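Long-range contact in KaiC-like domain-containing protein (Pyrococcus horikoshii, PDB 3BS4), which is of unknown function but has a KaiC-like, RecA-type domain, related to ATPases, though its own activity is not established: residues Ile23-Glu28 / Tyr207-Arg212. Sequence-based numbering, arbitrary orientation.
Sequences ILIHEE and YVLKTR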
loop_
_atom_site.group_PDB
_atom_site.type_symbol
_atom_site.label_atom_id
_atom_site.label_comp_id
_atom_site.label_asym_id
_atom_site.label_seq_id
_atom_site.Cartn_x
_atom_site.Cartn_y
_atom_site.Cartn_z
ATOM N N ILE A 23 -1.285 2.656 7.318
ATOM C CA ILE A 23 -2.023 1.425 7.597
ATOM C C ILE A 23 -1.203 0.254 7.085
ATOM O O ILE A 23 -0.842 0.206 5.916
ATOM C CB ILE A 23 -3.380 1.402 6.851
ATOM C CG1 ILE A 23 -4.295 2.531 7.336
ATOM C CG2 ILE A 23 -4.094 0.064 7.038
ATOM C CD1 ILE A 23 -4.142 3.817 6.545
ATOM N N LEU A 24 -0.951 -0.710 7.958
ATOM C CA LEU A 24 -0.340 -1.971 7.543
ATOM C C LEU A 24 -1.398 -3.038 7.398
ATOM O O LEU A 24 -2.136 -3.310 8.339
ATOM C CB LEU A 24 0.697 -2.434 8.573
ATOM C CG LEU A 24 1.368 -3.776 8.258
ATOM C CD1 LEU A 24 2.289 -3.709 6.990
ATOM C CD2 LEU A 24 2.167 -4.218 9.481
ATOM N N ILE A 25 -1.460 -3.665 6.221
ATOM C CA ILE A 25 -2.261 -4.871 6.025
ATOM C C ILE A 25 -1.244 -6.011 6.057
ATOM O O ILE A 25 -0.413 -6.160 5.143
ATOM C CB ILE A 25 -3.010 -4.885 4.657
ATOM C CG1 ILE A 25 -3.930 -3.658 4.510
ATOM C CG2 ILE A 25 -3.775 -6.195 4.529
ATOM C CD1 ILE A 25 -4.892 -3.450 5.633
ATOM N N HIS A 26 -1.282 -6.789 7.131
ATOM C CA HIS A 26 -0.402 -7.943 7.272
ATOM C C HIS A 26 -1.154 -9.199 6.852
ATOM O O HIS A 26 -2.001 -9.715 7.616
ATOM C CB HIS A 26 0.108 -8.054 8.698
ATOM C CG HIS A 26 1.010 -9.235 8.920
ATOM N ND1 HIS A 26 1.263 -9.752 10.174
ATOM C CD2 HIS A 26 1.707 -10.006 8.045
ATOM C CE1 HIS A 26 2.072 -10.791 10.062
ATOM N NE2 HIS A 26 2.361 -10.963 8.781
ATOM N N GLU A 27 -0.862 -9.677 5.640
ATOM C CA GLU A 27 -1.484 -10.906 5.120
ATOM C C GLU A 27 -0.618 -12.056 5.639
ATOM O O GLU A 27 0.426 -12.355 5.053
ATOM C CB GLU A 27 -1.555 -10.892 3.581
ATOM C CG GLU A 27 -2.209 -12.168 3.019
ATOM C CD GLU A 27 -2.051 -12.349 1.510
ATOM O OE1 GLU A 27 -0.909 -12.629 1.067
ATOM O OE2 GLU A 27 -3.056 -12.265 0.755
ATOM N N GLU A 28 -1.012 -12.654 6.758
ATOM C CA GLU A 28 -0.147 -13.641 7.429
ATOM C C GLU A 28 0.066 -14.924 6.597
ATOM O O GLU A 28 1.147 -15.549 6.638
ATOM C CB GLU A 28 -0.701 -13.962 8.812
ATOM C CG GLU A 28 0.229 -14.794 9.671
ATOM C CD GLU A 28 -0.368 -15.035 11.036
ATOM O OE1 GLU A 28 -1.463 -15.635 11.115
ATOM O OE2 GLU A 28 0.253 -14.607 12.029
ATOM N N TYR A 207 -2.205 1.963 12.043
ATOM C CA TYR A 207 -3.176 0.876 12.091
ATOM C C TYR A 207 -2.496 -0.393 11.621
ATOM O O TYR A 207 -1.722 -0.337 10.685
ATOM C CB TYR A 207 -4.349 1.125 11.138
ATOM C CG TYR A 207 -5.192 2.336 11.447
ATOM C CD1 TYR A 207 -6.443 2.203 12.059
ATOM C CD2 TYR A 207 -4.771 3.610 11.070
ATOM C CE1 TYR A 207 -7.231 3.339 12.323
ATOM C CE2 TYR A 207 -5.543 4.736 11.327
ATOM C CZ TYR A 207 -6.763 4.592 11.950
ATOM O OH TYR A 207 -7.518 5.742 12.197
ATOM N N VAL A 208 -2.797 -1.519 12.267
ATOM C CA VAL A 208 -2.348 -2.811 11.752
ATOM C C VAL A 208 -3.549 -3.736 11.716
ATOM O O VAL A 208 -4.171 -3.996 12.762
ATOM C CB VAL A 208 -1.268 -3.464 12.632
ATOM C CG1 VAL A 208 -0.903 -4.845 12.052
ATOM C CG2 VAL A 208 -0.033 -2.563 12.745
ATOM N N LEU A 209 -3.860 -4.228 10.519
ATOM C CA LEU A 209 -4.875 -5.267 10.304
ATOM C C LEU A 209 -4.169 -6.516 9.825
ATOM O O LEU A 209 -3.394 -6.452 8.868
ATOM C CB LEU A 209 -5.887 -4.827 9.241
ATOM C CG LEU A 209 -6.589 -3.476 9.451
ATOM C CD1 LEU A 209 -7.670 -3.244 8.377
ATOM C CD2 LEU A 209 -7.161 -3.338 10.841
ATOM N N LYS A 210 -4.445 -7.644 10.469
ATOM C CA LYS A 210 -3.785 -8.906 10.108
ATOM C C LYS A 210 -4.838 -9.856 9.578
ATOM O O LYS A 210 -5.877 -10.031 10.208
ATOM C CB LYS A 210 -3.116 -9.537 11.324
ATOM C CG LYS A 210 -2.433 -10.854 11.012
ATOM C CD LYS A 210 -1.507 -11.246 12.138
ATOM C CE LYS A 210 -2.197 -12.100 13.165
ATOM N NZ LYS A 210 -1.191 -12.623 14.160
ATOM N N THR A 211 -4.588 -10.442 8.408
ATOM C CA THR A 211 -5.509 -11.459 7.881
ATOM C C THR A 211 -4.876 -12.835 7.985
ATOM O O THR A 211 -3.654 -12.995 7.892
ATOM C CB THR A 211 -5.929 -11.189 6.426
ATOM O OG1 THR A 211 -4.803 -11.346 5.542
ATOM C CG2 THR A 211 -6.508 -9.785 6.283
ATOM N N ARG A 212 -5.719 -13.835 8.203
ATOM C CA ARG A 212 -5.227 -15.203 8.345
ATOM C C ARG A 212 -6.343 -16.184 8.070
ATOM O O ARG A 212 -7.514 -15.825 8.146
ATOM C CB ARG A 212 -4.679 -15.428 9.745
ATOM C CG ARG A 212 -5.725 -15.284 10.838
ATOM C CD ARG A 212 -5.156 -15.706 12.169
ATOM N NE ARG A 212 -6.181 -15.759 13.211
ATOM C CZ ARG A 212 -5.908 -15.756 14.513
ATOM N NH1 ARG A 212 -4.653 -15.695 14.938
ATOM N NH2 ARG A 212 -6.899 -15.808 15.395
HETATM O O HOH W 1 -2.224 -15.950 13.686
#
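Glu-28, Leu-209 and Thr-211 bury the most surface in the pairing of strand 22-27 with strand 207-216. The strands are parallel, their axes 16° apart. Backbone bonds hold the register, with Leu-24 and His-26 each both giving and accepting one; the Leu-209 N to Leu-24 O bond is nearly straight, 169° at the hydrogen. Paired in register on one face, with Leu-209 CG and Ile-25 CG1 both anti to their carbonyl carbons, Leu-209 and Ile-25 bring their CD1 methyls to 3.9 Å. Thr-211 sends its backbone N to His-26 O and takes Glu-28 N on its O at 2.9 Å. Its OG1 lies 3.4 Å from Glu-27 CA, and the hydroxyl is hydrogen-bonded to Ser-32. Just past the strand end, Glu-28 runs its extended chain across Lys-210 and alongside Arg-212. Lys-210 NZ reaches Glu-28 OE2 at 3.3 Å from above the carboxylate plane, a salt bridge, while water 1 gives a hydrogen bond to Glu-28 OE1 and accepts one from Arg-212 NH1. Lys-210 gets there by a bend at chi3 (91°), after its CD has passed 3.7 Å from His-26 ND1. That ND1 is hydrogen-bonded to Tyr-202 of helix 195-204, which covers this side of the sheet. A methionine in place of Lys-210 would probably leave Glu-28 OE2 without its charged mate and the carboxylate freer to turn. Strand 22-27 lies between 184-190 and 207-216, an order consistent with a RecA-like core, with antiparallel strands following 207-216; the turn after 22-27, holding Ser-32, probably sits where relatives have the P-loop. The chemistry passes from buried apolar pairs near Ile-23 and Tyr-207 to a partly solvated ionic end, where the salt-bridged lysine and water-linked arginine would be expected to stabilise the negative charge of Glu-28.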